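Local coordinates for cell division control protein 4 (Saccharomyces cerevisiae, PDB 3V7D) that recognises phosphorylated target proteins such as the CDK inhibitor SIC1 for an SCF ubiquitin ligase, which marks them for degradation by the proteasome, at residues Leu30-Ile35 with Leu93-Asn98. The protein carries 1 engineered substitution. Sequence-based numbering, arbitrary orientation.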
loop_
_atom_site.group_PDB
_atom_site.type_symbol
_atom_site.label_atom_id
_atom_site.label_comp_id
_atom_site.label_asym_id
_atom_site.label_seq_id
_atom_site.Cartn_x
_atom_site.Cartn_y
_atom_site.Cartn_z
ATOM N N LEU B 30 7.123 -2.288 -21.099
ATOM C CA LEU B 30 5.752 -2.440 -21.569
ATOM C C LEU B 30 4.730 -2.275 -20.449
ATOM O O LEU B 30 5.027 -2.513 -19.277
ATOM C CB LEU B 30 5.570 -3.795 -22.253
ATOM C CG LEU B 30 6.218 -3.926 -23.633
ATOM C CD1 LEU B 30 6.190 -5.361 -24.117
ATOM C CD2 LEU B 30 5.508 -3.018 -24.624
ATOM N N GLN B 31 3.526 -1.855 -20.820
ATOM C CA GLN B 31 2.406 -1.831 -19.890
ATOM C C GLN B 31 1.900 -3.254 -19.721
ATOM O O GLN B 31 2.165 -4.113 -20.562
ATOM C CB GLN B 31 1.286 -0.942 -20.422
ATOM C CG GLN B 31 1.667 0.513 -20.562
ATOM C CD GLN B 31 0.643 1.293 -21.360
ATOM O OE1 GLN B 31 -0.219 0.712 -22.020
ATOM N NE2 GLN B 31 0.733 2.617 -21.303
ATOM N N PHE B 32 1.162 -3.503 -18.645
ATOM C CA PHE B 32 0.739 -4.861 -18.326
ATOM C C PHE B 32 -0.121 -5.479 -19.425
ATOM O O PHE B 32 -0.099 -6.695 -19.626
ATOM C CB PHE B 32 0.018 -4.910 -16.970
ATOM C CG PHE B 32 -1.439 -4.514 -17.027
ATOM C CD1 PHE B 32 -2.424 -5.460 -17.272
ATOM C CD2 PHE B 32 -1.820 -3.205 -16.807
ATOM C CE1 PHE B 32 -3.758 -5.097 -17.313
ATOM C CE2 PHE B 32 -3.146 -2.839 -16.844
ATOM C CZ PHE B 32 -4.118 -3.785 -17.098
ATOM N N GLU B 33 -0.875 -4.644 -20.135
ATOM C CA GLU B 33 -1.731 -5.133 -21.210
ATOM C C GLU B 33 -0.903 -5.801 -22.301
ATOM O O GLU B 33 -1.274 -6.849 -22.828
ATOM C CB GLU B 33 -2.563 -3.997 -21.809
ATOM C CG GLU B 33 -3.714 -3.530 -20.933
ATOM C CD GLU B 33 -3.404 -2.246 -20.186
ATOM O OE1 GLU B 33 -2.207 -1.927 -20.011
ATOM O OE2 GLU B 33 -4.363 -1.552 -19.780
ATOM N N ASP B 34 0.227 -5.188 -22.627
ATOM C CA ASP B 34 1.088 -5.695 -23.682
ATOM C C ASP B 34 1.773 -6.975 -23.227
ATOM O O ASP B 34 1.955 -7.905 -24.007
ATOM C CB ASP B 34 2.105 -4.627 -24.083
ATOM C CG ASP B 34 1.440 -3.379 -24.633
ATOM O OD1 ASP B 34 0.483 -3.528 -25.425
ATOM O OD2 ASP B 34 1.859 -2.259 -24.266
ATOM N N ILE B 35 2.129 -7.021 -21.951
ATOM C CA ILE B 35 2.721 -8.217 -21.372
ATOM C C ILE B 35 1.735 -9.387 -21.408
ATOM O O ILE B 35 2.114 -10.516 -21.728
ATOM C CB ILE B 35 3.220 -7.949 -19.940
ATOM C CG1 ILE B 35 4.382 -6.951 -19.979
ATOM C CG2 ILE B 35 3.651 -9.242 -19.266
ATOM C CD1 ILE B 35 4.962 -6.621 -18.621
ATOM N N LEU B 93 -1.013 -13.763 -11.084
ATOM C CA LEU B 93 -2.421 -13.905 -10.718
ATOM C C LEU B 93 -2.857 -12.827 -9.723
ATOM O O LEU B 93 -3.959 -12.287 -9.819
ATOM C CB LEU B 93 -2.712 -15.299 -10.156
ATOM C CG LEU B 93 -2.607 -16.487 -11.128
ATOM C CD1 LEU B 93 -3.475 -17.642 -10.645
ATOM C CD2 LEU B 93 -2.962 -16.108 -12.567
ATOM N N SER B 94 -1.986 -12.522 -8.769
ATOM C CA SER B 94 -2.250 -11.463 -7.810
ATOM C C SER B 94 -2.405 -10.139 -8.546
ATOM O O SER B 94 -3.310 -9.358 -8.252
ATOM C CB SER B 94 -1.110 -11.364 -6.794
ATOM O OG SER B 94 -1.338 -10.317 -5.865
ATOM N N PHE B 95 -1.529 -9.891 -9.515
ATOM C CA PHE B 95 -1.558 -8.618 -10.215
ATOM C C PHE B 95 -2.842 -8.455 -11.017
ATOM O O PHE B 95 -3.468 -7.393 -10.997
ATOM C CB PHE B 95 -0.353 -8.444 -11.139
ATOM C CG PHE B 95 -0.380 -7.149 -11.884
ATOM C CD1 PHE B 95 0.157 -6.000 -11.318
ATOM C CD2 PHE B 95 -0.977 -7.064 -13.133
ATOM C CE1 PHE B 95 0.110 -4.802 -11.989
ATOM C CE2 PHE B 95 -1.027 -5.869 -13.807
ATOM C CZ PHE B 95 -0.483 -4.734 -13.237
ATOM N N LEU B 96 -3.220 -9.509 -11.733
ATOM C CA LEU B 96 -4.402 -9.471 -12.585
ATOM C C LEU B 96 -5.666 -9.247 -11.766
ATOM O O LEU B 96 -6.533 -8.469 -12.156
ATOM C CB LEU B 96 -4.516 -10.751 -13.415
ATOM C CG LEU B 96 -3.476 -10.886 -14.533
ATOM C CD1 LEU B 96 -3.591 -12.233 -15.229
ATOM C CD2 LEU B 96 -3.619 -9.748 -15.536
ATOM N N GLU B 97 -5.758 -9.923 -10.628
ATOM C CA GLU B 97 -6.893 -9.740 -9.731
ATOM C C GLU B 97 -6.936 -8.306 -9.197
ATOM O O GLU B 97 -7.986 -7.659 -9.208
ATOM C CB GLU B 97 -6.854 -10.747 -8.576
ATOM C CG GLU B 97 -7.945 -10.519 -7.540
ATOM C CD GLU B 97 -8.091 -11.668 -6.555
ATOM O OE1 GLU B 97 -7.089 -12.358 -6.275
ATOM O OE2 GLU B 97 -9.219 -11.882 -6.062
ATOM N N ASN B 98 -5.790 -7.806 -8.751
ATOM C CA ASN B 98 -5.719 -6.449 -8.219
ATOM C C ASN B 98 -6.002 -5.364 -9.254
ATOM O O ASN B 98 -6.613 -4.348 -8.939
ATOM C CB ASN B 98 -4.369 -6.194 -7.542
ATOM C CG ASN B 98 -4.287 -6.817 -6.165
ATOM O OD1 ASN B 98 -3.423 -7.653 -5.895
ATOM N ND2 ASN B 98 -5.196 -6.418 -5.283
#
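The start of an F-box helix, 32-39, meets the long helix 87-106, where F32 packs on F95. The two rings form an offset edge-to-face pair. Their centroids are 5.4 Å apart and their planes stand at 63°. The edge of F95 is turned toward the face of F32, displaced to the root of that ring. F95 CE2 lies 3.5 Å from F32 CB. It sits as near to F32 CG, and F95 CZ follows a little farther off. The first torsion of F95 is extended (chi1 179°), and the ring reaches out from its helix to F32. The backbones stay well apart, with F32 CA 9.0 Å from L96 CA. The opposite face of F32 carries E33 CD, 3.4 Å above the ring plane and near the rim, so the ring is covered from both sides. Elsewhere on helix 87-106, F32 touches I99 and K103. F95 is buried and also packs on L59 of helix 53-62. An alanine in place of F32 would probably leave the edge of F95 without the ring it meets and take away the contacts with I99 and K103. The area buried between 30-35 and 93-98 is small, 111 Å². This is an edge-to-face aromatic contact between helices, joining the all-helical F-box region to the long helix that leads to the WD40 propeller.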